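Local coordinates for protein phenol hydroxylase component phO (Pseudomonas stutzeri, PDB 3U52) that probably serves as the small gamma subunit of a multicomponent phenol hydroxylase, a diiron monooxygenase that converts phenol to catechol, at residues Met48-Leu53 with Ala76-Asn81; Tyr27-Asp32 with Cys37-Leu42; Glu83-Lys88 with Lys94-Asp99; Glu18-Met23 with Ile98-Met103. All blocks are in the same frame, centred on the assembly; numbering follows the deposited sequence.

Contact 1: Met48-Leu53 with Ala76-Asn81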
# COMPACT_ATOMS: atom_id res chain seq x y z
N MET E 48 11.01 -52.91 -39.46
CA MET E 48 11.21 -53.85 -38.35
C MET E 48 10.06 -54.86 -38.36
O MET E 48 9.00 -54.58 -38.88
CB MET E 48 11.32 -53.13 -37.01
CG MET E 48 9.98 -52.71 -36.39
SD MET E 48 10.13 -51.71 -34.88
CE MET E 48 11.07 -52.72 -33.77
N THR E 49 10.31 -56.05 -37.82
CA THR E 49 9.28 -57.10 -37.85
C THR E 49 8.29 -56.86 -36.71
O THR E 49 8.62 -56.22 -35.72
CB THR E 49 9.90 -58.51 -37.68
OG1 THR E 49 10.59 -58.59 -36.43
CG2 THR E 49 10.90 -58.83 -38.79
N PHE E 50 7.08 -57.38 -36.85
CA PHE E 50 6.12 -57.31 -35.76
C PHE E 50 6.68 -57.91 -34.47
O PHE E 50 6.43 -57.36 -33.41
CB PHE E 50 4.77 -57.93 -36.12
CG PHE E 50 3.65 -57.45 -35.24
CD1 PHE E 50 3.40 -58.07 -34.01
CD2 PHE E 50 2.90 -56.33 -35.59
CE1 PHE E 50 2.38 -57.61 -33.14
CE2 PHE E 50 1.90 -55.87 -34.75
CZ PHE E 50 1.64 -56.51 -33.52
N SER E 51 7.45 -59.00 -34.54
CA SER E 51 7.99 -59.59 -33.31
C SER E 51 9.09 -58.73 -32.69
O SER E 51 9.25 -58.72 -31.46
CB SER E 51 8.45 -61.04 -33.53
OG SER E 51 9.49 -61.07 -34.51
N ALA E 52 9.85 -57.99 -33.51
CA ALA E 52 10.84 -57.03 -32.98
C ALA E 52 10.14 -55.84 -32.24
O ALA E 52 10.61 -55.40 -31.19
CB ALA E 52 11.77 -56.52 -34.09
N LEU E 53 9.02 -55.35 -32.79
CA LEU E 53 8.21 -54.29 -32.15
C LEU E 53 7.79 -54.70 -30.75
O LEU E 53 7.98 -53.95 -29.79
CB LEU E 53 6.98 -53.97 -32.98
CG LEU E 53 5.93 -53.08 -32.28
CD1 LEU E 53 6.44 -51.62 -32.24
CD2 LEU E 53 4.59 -53.20 -33.01
N ALA E 76 -1.97 -62.20 -28.07
CA ALA E 76 -3.12 -61.45 -27.52
C ALA E 76 -4.10 -61.06 -28.63
O ALA E 76 -3.89 -61.41 -29.79
CB ALA E 76 -2.62 -60.20 -26.75
N GLU E 77 -5.14 -60.32 -28.31
CA GLU E 77 -6.09 -59.88 -29.33
C GLU E 77 -5.78 -58.47 -29.86
O GLU E 77 -5.58 -57.56 -29.05
CB GLU E 77 -7.46 -59.87 -28.75
CG GLU E 77 -7.85 -61.24 -28.29
CD GLU E 77 -9.34 -61.35 -28.09
OE1 GLU E 77 -9.75 -62.31 -27.40
OE2 GLU E 77 -10.07 -60.46 -28.61
N TRP E 78 -5.78 -58.27 -31.18
CA TRP E 78 -5.22 -57.03 -31.74
C TRP E 78 -6.23 -56.34 -32.58
O TRP E 78 -7.01 -56.99 -33.30
CB TRP E 78 -3.95 -57.27 -32.60
CG TRP E 78 -2.73 -57.63 -31.85
CD1 TRP E 78 -2.30 -58.90 -31.51
CD2 TRP E 78 -1.73 -56.72 -31.35
NE1 TRP E 78 -1.13 -58.82 -30.79
CE2 TRP E 78 -0.75 -57.50 -30.69
CE3 TRP E 78 -1.57 -55.32 -31.39
CZ2 TRP E 78 0.38 -56.93 -30.08
CZ3 TRP E 78 -0.46 -54.76 -30.78
CH2 TRP E 78 0.49 -55.55 -30.12
N LEU E 79 -6.24 -55.02 -32.50
CA LEU E 79 -6.98 -54.22 -33.47
C LEU E 79 -5.96 -53.33 -34.12
O LEU E 79 -4.98 -52.95 -33.49
CB LEU E 79 -8.02 -53.32 -32.79
CG LEU E 79 -9.41 -53.79 -32.30
CD1 LEU E 79 -9.34 -55.02 -31.48
CD2 LEU E 79 -10.07 -52.67 -31.50
N LEU E 80 -6.21 -52.97 -35.37
CA LEU E 80 -5.38 -52.02 -36.10
C LEU E 80 -6.32 -51.02 -36.68
O LEU E 80 -7.15 -51.38 -37.51
CB LEU E 80 -4.57 -52.68 -37.22
CG LEU E 80 -3.92 -51.74 -38.25
CD1 LEU E 80 -2.82 -50.90 -37.57
CD2 LEU E 80 -3.34 -52.55 -39.41
N ASN E 81 -6.22 -49.77 -36.23
CA ASN E 81 -7.14 -48.72 -36.67
C ASN E 81 -8.62 -49.09 -36.45
O ASN E 81 -9.49 -48.76 -37.26
CB ASN E 81 -6.81 -48.25 -38.11
CG ASN E 81 -5.38 -47.76 -38.21
OD1 ASN E 81 -4.92 -47.08 -37.30
ND2 ASN E 81 -4.62 -48.17 -39.28
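Phe50, in the first turn of helix 50-62, directs its ring edge at one face of the Trp78 indole on strand 77-80. This T-shaped pair joins helix to sheet in a domain whose strand order and single long helix match the beta-grasp (ubiquitin-like) fold. The planes stand at 85°, and the centroids of the phenyl and the six-membered indole ring are 5.0 Å apart. Phe50 CZ leads, 3.7 Å from Trp78 CZ2, with CE1 close behind, so that weakly positive ring hydrogens meet the pi cloud of the indole. A phenyl is slim enough to enter edge-on, and an indole is broad enough to receive it. Phe50 CG sits anti to its own N (chi1 -160°), which sends the ring outward from the helix to meet Trp78 coming the opposite way.

Apolar packing completes the pair: Leu53 CD2 lies 4.2 Å above one face of the Phe50 ring, while Phe85 touches both aromatics and Leu58 packs on Trp78.

The polar bonding belongs to the helix start. Thr49 suits the N-cap because its short side chain can turn back over the first turn, where Thr49 OG1 accepts from Ala52 N at 3.1 Å.

Contact 2: Tyr27-Asp32 with Cys37-Leu42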
# COMPACT_ATOMS: atom_id res chain seq x y z
N TYR E 27 1.10 -45.70 -32.62
CA TYR E 27 0.52 -45.57 -31.29
C TYR E 27 0.07 -46.91 -30.82
O TYR E 27 -0.50 -47.65 -31.60
CB TYR E 27 -0.71 -44.64 -31.32
CG TYR E 27 -0.45 -43.25 -31.85
CD1 TYR E 27 0.34 -42.34 -31.13
CD2 TYR E 27 -0.97 -42.86 -33.07
CE1 TYR E 27 0.58 -41.05 -31.64
CE2 TYR E 27 -0.70 -41.59 -33.59
CZ TYR E 27 0.07 -40.70 -32.88
OH TYR E 27 0.28 -39.42 -33.41
N VAL E 28 0.28 -47.23 -29.56
CA VAL E 28 -0.21 -48.49 -29.06
C VAL E 28 -1.05 -48.29 -27.80
O VAL E 28 -0.60 -47.68 -26.83
CB VAL E 28 0.97 -49.47 -28.75
CG1 VAL E 28 0.40 -50.84 -28.20
CG2 VAL E 28 1.91 -49.67 -30.02
N TYR E 29 -2.28 -48.83 -27.83
CA TYR E 29 -3.18 -48.83 -26.66
C TYR E 29 -3.38 -50.23 -26.05
O TYR E 29 -3.82 -51.15 -26.74
CB TYR E 29 -4.49 -48.21 -27.08
CG TYR E 29 -5.62 -48.14 -26.07
CD1 TYR E 29 -6.95 -48.25 -26.50
CD2 TYR E 29 -5.38 -47.94 -24.71
CE1 TYR E 29 -8.02 -48.17 -25.59
CE2 TYR E 29 -6.45 -47.89 -23.79
CZ TYR E 29 -7.75 -48.00 -24.23
OH TYR E 29 -8.80 -47.94 -23.33
N TRP E 30 -3.09 -50.34 -24.74
CA TRP E 30 -3.26 -51.56 -23.95
C TRP E 30 -4.44 -51.34 -22.98
O TRP E 30 -4.27 -50.77 -21.92
CB TRP E 30 -1.98 -51.84 -23.15
CG TRP E 30 -1.96 -53.18 -22.43
CD1 TRP E 30 -2.73 -54.27 -22.70
CD2 TRP E 30 -1.08 -53.56 -21.38
NE1 TRP E 30 -2.40 -55.30 -21.87
CE2 TRP E 30 -1.36 -54.92 -21.07
CE3 TRP E 30 -0.05 -52.91 -20.69
CZ2 TRP E 30 -0.65 -55.64 -20.09
CZ3 TRP E 30 0.64 -53.62 -19.69
CH2 TRP E 30 0.33 -54.96 -19.38
N PRO E 31 -5.68 -51.70 -23.39
CA PRO E 31 -6.78 -51.39 -22.46
C PRO E 31 -6.66 -52.04 -21.09
O PRO E 31 -6.07 -53.10 -20.96
CB PRO E 31 -8.02 -51.92 -23.20
CG PRO E 31 -7.63 -51.92 -24.64
CD PRO E 31 -6.17 -52.26 -24.66
N ASP E 32 -7.26 -51.39 -20.08
CA ASP E 32 -7.28 -51.82 -18.67
C ASP E 32 -5.94 -51.73 -17.98
O ASP E 32 -5.71 -52.44 -17.00
CB ASP E 32 -7.87 -53.23 -18.54
CG ASP E 32 -9.32 -53.27 -18.96
OD1 ASP E 32 -10.10 -52.39 -18.51
OD2 ASP E 32 -9.66 -54.17 -19.77
N CYS E 37 -1.06 -43.43 -18.47
CA CYS E 37 -2.26 -42.61 -18.64
C CYS E 37 -2.83 -42.55 -20.05
O CYS E 37 -4.04 -42.40 -20.19
CB CYS E 37 -1.97 -41.20 -18.17
SG CYS E 37 -0.74 -40.36 -19.21
N ALA E 38 -1.97 -42.68 -21.08
CA ALA E 38 -2.38 -42.52 -22.48
C ALA E 38 -1.72 -43.60 -23.36
O ALA E 38 -0.72 -44.23 -22.95
CB ALA E 38 -1.96 -41.11 -22.98
N PRO E 39 -2.25 -43.82 -24.58
CA PRO E 39 -1.56 -44.65 -25.53
C PRO E 39 -0.15 -44.16 -25.75
O PRO E 39 0.11 -42.95 -25.74
CB PRO E 39 -2.40 -44.47 -26.81
CG PRO E 39 -3.78 -44.19 -26.32
CD PRO E 39 -3.52 -43.31 -25.12
N PHE E 40 0.77 -45.10 -25.94
CA PHE E 40 2.16 -44.77 -26.25
C PHE E 40 2.27 -44.21 -27.63
O PHE E 40 1.61 -44.70 -28.54
CB PHE E 40 3.00 -46.02 -26.17
CG PHE E 40 3.02 -46.67 -24.82
CD1 PHE E 40 3.40 -45.97 -23.67
CD2 PHE E 40 2.72 -48.02 -24.70
CE1 PHE E 40 3.46 -46.60 -22.43
CE2 PHE E 40 2.77 -48.67 -23.45
CZ PHE E 40 3.14 -47.94 -22.33
N ALA E 41 3.12 -43.22 -27.80
CA ALA E 41 3.47 -42.70 -29.13
C ALA E 41 4.89 -43.15 -29.40
O ALA E 41 5.83 -42.77 -28.68
CB ALA E 41 3.38 -41.19 -29.20
N LEU E 42 5.05 -43.99 -30.41
CA LEU E 42 6.36 -44.56 -30.73
C LEU E 42 6.87 -44.11 -32.12
O LEU E 42 6.06 -43.81 -33.03
CB LEU E 42 6.25 -46.09 -30.65
CG LEU E 42 5.51 -46.64 -29.43
CD1 LEU E 42 5.05 -48.07 -29.75
CD2 LEU E 42 6.42 -46.65 -28.22
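Phe40 O is gripped twice from the neighbouring strand. Val28 N donates to Phe40 O at 3.0 Å with an N-H...O angle of 151°, and the CA-H of Tyr27 adds a weaker contact, Tyr27 CA lying 3.1 Å from Phe40 O. The return bond runs from Phe40 N to Val28 O at 3.1 Å, making Val28 and Phe40 an antiparallel hydrogen-bonded pair. Tyr27 and Ala41 form the adjoining non-hydrogen-bonded pair.

On the face bearing Val28 and Phe40, the branched valine reaches diagonally: Val28 CG2 touches Leu42 CD1 at 3.5 Å. With CG1 anti to N (chi1 180°), CG2 is left on the side of the backbone N, from which it meets the leucine. Val28, Phe40 and Leu42 also pack on helix 50-62, so apolar residues suit this buried face. On the other face, Ala41 CB lies at the edge of the Tyr27 ring, 3.7 Å from CE1; a methyl is small enough to leave room for the phenol beside it. Beyond the paired residues, Tyr29 CB approaches Pro39 CG at 4.2 Å.

Pro39 has no N-H to offer a partner strand, yet it and Ala41 make backbone hydrogen bonds to a chain of another protein in the assembly, so the outer edge of strand 40-44 takes part in the complex. The antiparallel pairing, strands 153° apart in direction, is that of a beta hairpin, here the N-terminal hairpin of a beta-grasp fold.

Contact 3: Glu83-Lys88 with Lys94-Asp99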
# COMPACT_ATOMS: atom_id res chain seq x y z
N GLU E 83 -9.94 -52.05 -36.43
CA GLU E 83 -10.39 -53.24 -37.17
C GLU E 83 -9.66 -54.47 -36.64
O GLU E 83 -8.46 -54.38 -36.34
CB GLU E 83 -10.09 -53.08 -38.67
CG GLU E 83 -10.97 -52.08 -39.42
CD GLU E 83 -12.38 -52.63 -39.76
OE1 GLU E 83 -12.48 -53.62 -40.55
OE2 GLU E 83 -13.40 -52.08 -39.25
N PRO E 84 -10.37 -55.63 -36.52
CA PRO E 84 -9.70 -56.88 -36.08
C PRO E 84 -8.42 -57.13 -36.89
O PRO E 84 -8.42 -56.89 -38.10
CB PRO E 84 -10.76 -57.95 -36.38
CG PRO E 84 -12.08 -57.22 -36.20
CD PRO E 84 -11.82 -55.83 -36.76
N PHE E 85 -7.35 -57.57 -36.25
CA PHE E 85 -6.05 -57.66 -36.90
C PHE E 85 -5.30 -58.86 -36.41
O PHE E 85 -5.17 -59.11 -35.20
CB PHE E 85 -5.23 -56.41 -36.60
CG PHE E 85 -3.84 -56.41 -37.17
CD1 PHE E 85 -3.63 -56.26 -38.53
CD2 PHE E 85 -2.74 -56.44 -36.32
CE1 PHE E 85 -2.35 -56.23 -39.05
CE2 PHE E 85 -1.43 -56.40 -36.82
CZ PHE E 85 -1.23 -56.29 -38.19
N THR E 86 -4.77 -59.62 -37.36
CA THR E 86 -3.91 -60.73 -36.98
C THR E 86 -2.45 -60.53 -37.45
O THR E 86 -2.15 -60.54 -38.66
CB THR E 86 -4.56 -62.18 -37.12
OG1 THR E 86 -3.62 -63.07 -37.73
CG2 THR E 86 -5.88 -62.18 -37.89
N PRO E 87 -1.56 -60.26 -36.48
CA PRO E 87 -0.20 -59.95 -36.77
C PRO E 87 0.55 -61.15 -37.35
O PRO E 87 0.27 -62.29 -36.96
CB PRO E 87 0.39 -59.61 -35.40
CG PRO E 87 -0.53 -60.23 -34.40
CD PRO E 87 -1.87 -60.21 -35.03
N LYS E 88 1.49 -60.87 -38.25
CA LYS E 88 2.49 -61.83 -38.72
C LYS E 88 3.83 -61.52 -38.06
O LYS E 88 4.46 -60.51 -38.37
CB LYS E 88 2.62 -61.72 -40.24
CG LYS E 88 1.32 -61.95 -40.99
CD LYS E 88 1.03 -60.82 -42.00
CE LYS E 88 0.66 -61.35 -43.41
NZ LYS E 88 -0.53 -62.28 -43.46
N LYS E 94 5.44 -52.42 -42.29
CA LYS E 94 4.91 -51.84 -43.51
C LYS E 94 4.17 -52.86 -44.42
O LYS E 94 3.11 -52.55 -44.98
CB LYS E 94 6.04 -51.15 -44.28
CG LYS E 94 5.58 -50.47 -45.56
CD LYS E 94 6.69 -49.72 -46.25
CE LYS E 94 6.09 -48.69 -47.22
NZ LYS E 94 7.10 -47.79 -47.88
N GLU E 95 4.73 -54.06 -44.58
CA GLU E 95 4.09 -55.08 -45.44
C GLU E 95 2.74 -55.60 -44.90
O GLU E 95 1.88 -56.01 -45.68
CB GLU E 95 5.04 -56.22 -45.82
CG GLU E 95 5.72 -56.91 -44.70
CD GLU E 95 6.57 -58.10 -45.16
OE1 GLU E 95 7.82 -58.05 -45.02
OE2 GLU E 95 5.98 -59.09 -45.65
N GLN E 96 2.53 -55.53 -43.59
CA GLN E 96 1.23 -55.87 -43.06
C GLN E 96 0.24 -54.71 -42.88
O GLN E 96 -0.84 -54.89 -42.33
CB GLN E 96 1.34 -56.79 -41.84
CG GLN E 96 2.23 -56.31 -40.74
CD GLN E 96 2.63 -57.42 -39.82
OE1 GLN E 96 3.79 -57.59 -39.51
NE2 GLN E 96 1.66 -58.19 -39.36
N GLY E 97 0.58 -53.52 -43.39
CA GLY E 97 -0.40 -52.43 -43.43
C GLY E 97 -0.39 -51.51 -42.21
O GLY E 97 -1.30 -50.70 -42.00
N ILE E 98 0.65 -51.63 -41.38
CA ILE E 98 0.81 -50.75 -40.21
C ILE E 98 1.54 -49.50 -40.72
O ILE E 98 2.76 -49.49 -40.86
CB ILE E 98 1.53 -51.49 -39.07
CG1 ILE E 98 0.68 -52.68 -38.60
CG2 ILE E 98 1.84 -50.56 -37.87
CD1 ILE E 98 1.48 -53.68 -37.80
N ASP E 99 0.76 -48.50 -41.08
CA ASP E 99 1.27 -47.30 -41.74
C ASP E 99 1.42 -46.13 -40.72
O ASP E 99 1.19 -46.32 -39.51
CB ASP E 99 0.38 -46.92 -42.92
CG ASP E 99 -1.01 -46.47 -42.52
OD1 ASP E 99 -1.28 -46.07 -41.33
OD2 ASP E 99 -1.87 -46.47 -43.44
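Phe85 and Gln96 meet at about a right angle, the amide end of the glutamine beside ring atom CZ with the two planes 48° apart. Ile98 approaches the same end of the ring, its CD1 3.8 Å from Phe85 CZ. Gln96 also spans the backbone of Lys88: its CD lies 4.0 Å from Lys88 N and 3.9 Å from Lys88 O. The aliphatic part of Lys88 runs past the glutamine in the opposite direction, and Lys88 CD comes within 4.0 Å of Gln96 CB.

Further out, the Gln96 CG takes the crowded position between N and carbonyl carbon (chi1 53°), and the extended chain beyond it carries the amide across to the other segment. A type I beta turn from Lys94 to Gly97 presents this residue, closed by Gly97 N to Lys94 O at 3.1 Å. Gly97 suits the turn because, at its positive phi, a side chain would strike Gln96 O. Behind these residues, Phe50 of helix 50-62 touches Phe85, Pro87, Gln96 and Ile98.

A leucine in place of Gln96 would probably leave Lys88 N and Lys88 O without the polar group now alongside them. The chemistry is thus divided: Ile98 and Phe85 extend the apolar core, while the polar amide, set beside the backbone N and O of Lys88, is consistent with a place at the edge of a surface loop.

Contact 4: Glu18-Met23 with Ile98-Met103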
# COMPACT_ATOMS: atom_id res chain seq x y z
N GLU E 18 6.90 -37.90 -44.43
CA GLU E 18 8.16 -37.33 -44.94
C GLU E 18 8.97 -36.61 -43.86
O GLU E 18 10.17 -36.50 -44.01
CB GLU E 18 7.89 -36.37 -46.10
CG GLU E 18 7.17 -37.00 -47.30
CD GLU E 18 5.64 -37.12 -47.13
OE1 GLU E 18 5.15 -37.36 -46.00
OE2 GLU E 18 4.92 -37.00 -48.15
N ASN E 19 8.34 -36.13 -42.79
CA ASN E 19 9.05 -35.36 -41.76
C ASN E 19 9.72 -36.20 -40.69
O ASN E 19 10.29 -35.68 -39.72
CB ASN E 19 8.13 -34.30 -41.14
CG ASN E 19 7.71 -33.23 -42.14
OD1 ASN E 19 8.34 -33.03 -43.18
ND2 ASN E 19 6.62 -32.55 -41.85
N PHE E 20 9.69 -37.51 -40.88
CA PHE E 20 10.16 -38.41 -39.82
C PHE E 20 11.46 -39.20 -40.09
O PHE E 20 11.78 -40.17 -39.38
CB PHE E 20 8.97 -39.25 -39.29
CG PHE E 20 7.93 -38.42 -38.55
CD1 PHE E 20 8.04 -38.21 -37.18
CD2 PHE E 20 6.87 -37.82 -39.24
CE1 PHE E 20 7.07 -37.46 -36.50
CE2 PHE E 20 5.89 -37.05 -38.56
CZ PHE E 20 6.02 -36.87 -37.19
N HIS E 21 12.26 -38.71 -41.05
CA HIS E 21 13.63 -39.20 -41.32
C HIS E 21 13.72 -40.74 -41.57
O HIS E 21 14.64 -41.43 -41.10
CB HIS E 21 14.69 -38.64 -40.32
CG HIS E 21 14.26 -38.63 -38.88
ND1 HIS E 21 14.65 -39.60 -37.97
CD2 HIS E 21 13.48 -37.75 -38.18
CE1 HIS E 21 14.13 -39.33 -36.78
NE2 HIS E 21 13.41 -38.22 -36.89
N GLY E 22 12.72 -41.26 -42.30
CA GLY E 22 12.66 -42.67 -42.66
C GLY E 22 11.76 -43.48 -41.75
O GLY E 22 11.36 -44.59 -42.12
N MET E 23 11.46 -42.95 -40.57
CA MET E 23 10.63 -43.66 -39.59
C MET E 23 9.16 -43.34 -39.76
O MET E 23 8.76 -42.60 -40.66
CB MET E 23 11.09 -43.31 -38.19
CG MET E 23 12.57 -43.19 -38.07
SD MET E 23 13.18 -44.64 -37.24
CE MET E 23 14.24 -43.83 -36.04
N ILE E 98 0.65 -51.63 -41.38
CA ILE E 98 0.81 -50.75 -40.21
C ILE E 98 1.54 -49.50 -40.72
O ILE E 98 2.76 -49.49 -40.86
CB ILE E 98 1.53 -51.49 -39.07
CG1 ILE E 98 0.68 -52.68 -38.60
CG2 ILE E 98 1.84 -50.56 -37.87
CD1 ILE E 98 1.48 -53.68 -37.80
N ASP E 99 0.76 -48.50 -41.08
CA ASP E 99 1.27 -47.30 -41.74
C ASP E 99 1.42 -46.13 -40.72
O ASP E 99 1.19 -46.32 -39.51
CB ASP E 99 0.38 -46.92 -42.92
CG ASP E 99 -1.01 -46.47 -42.52
OD1 ASP E 99 -1.28 -46.07 -41.33
OD2 ASP E 99 -1.87 -46.47 -43.44
N HIS E 100 1.84 -44.97 -41.20
CA HIS E 100 2.22 -43.85 -40.32
C HIS E 100 0.98 -43.38 -39.54
O HIS E 100 -0.10 -43.24 -40.11
CB HIS E 100 2.86 -42.75 -41.17
CG HIS E 100 3.19 -41.49 -40.45
ND1 HIS E 100 4.13 -41.42 -39.45
CD2 HIS E 100 2.71 -40.23 -40.60
CE1 HIS E 100 4.24 -40.17 -39.03
NE2 HIS E 100 3.37 -39.43 -39.71
N LYS E 101 1.15 -43.18 -38.25
CA LYS E 101 0.06 -42.80 -37.35
C LYS E 101 -1.13 -43.79 -37.22
O LYS E 101 -2.25 -43.43 -36.81
CB LYS E 101 -0.40 -41.36 -37.67
CG LYS E 101 0.55 -40.29 -37.11
CD LYS E 101 -0.16 -38.92 -37.03
CE LYS E 101 -0.04 -38.23 -38.40
NZ LYS E 101 -1.01 -37.11 -38.51
N SER E 102 -0.89 -45.06 -37.54
CA SER E 102 -1.79 -46.15 -37.12
C SER E 102 -1.80 -46.28 -35.60
O SER E 102 -0.81 -45.98 -34.91
CB SER E 102 -1.37 -47.49 -37.76
OG SER E 102 -1.80 -47.49 -39.12
N MET E 103 -2.91 -46.78 -35.09
CA MET E 103 -2.96 -47.20 -33.69
C MET E 103 -3.28 -48.67 -33.64
O MET E 103 -4.29 -49.08 -34.19
CB MET E 103 -4.02 -46.44 -32.89
CG MET E 103 -3.92 -46.75 -31.38
SD MET E 103 -4.89 -45.73 -30.36
CE MET E 103 -3.65 -44.65 -29.76
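One face of the Phe20 ring is covered by His100 CE1, which sits 3.5 Å from Phe20 CD2 and almost as near CE2. The imidazole is neither stacked nor upright: the planes stand at 50°, with centroids 4.9 Å apart. Over one face of the His100 ring lies Lys101 CG, 3.9 Å above its plane. His100 CG is anti to N (chi1 175°), which brings the ring up to Phe20. Its nitrogens are held by backbone groups, NE2 by Asp15 O and ND1 by Leu25 N, a pairing consistent with a neutral ring. Histidine suits the place by offering both a flat surface and two polar ends.

The contact joins the turns that lead into strands 24-29 and 102-107, the parallel central neighbours of the beta-grasp sheet. Phe20 to Met23 is a type I' turn, closed by Met23 N to Phe20 O at 3.0 Å, with Gly22 at a positive phi. Replacing Phe20 by an alanine would remove the ring and is likely to uncover one side of the His100 imidazole and open a gap against Leu25 and Leu43.

Asp99 to Ser102 makes a type II turn. Asp99 OD1, also salt-bridged to a basic side chain of another protein's chain, accepts from Ser102 OG at 2.7 Å, the hydroxyl approaching from above the carboxylate plane.

Overall arrangement
From the N terminus, segment 18-23 opens contact 4, whose partner 98-103 comes only near the end of the fold, so this contact encloses contacts 1 and 2. Contact 2 closes first, zipping up the hairpin of strands 24-29 and 40-44. Contact 1 follows in series, closing the loop that holds most of helix 50-62 and fixing the helix start to strand 77-80. Contact 3 comes next and links strand 83-85 to the loop at 94-99, sharing Ile98 and Asp99 with the second segment of contact 4. Trp78 O bonds to Phe85 N between contacts 1 and 3, and Tyr27 N bonds to Ser102 O, tying contact 2 to contact 4 through the central parallel strands.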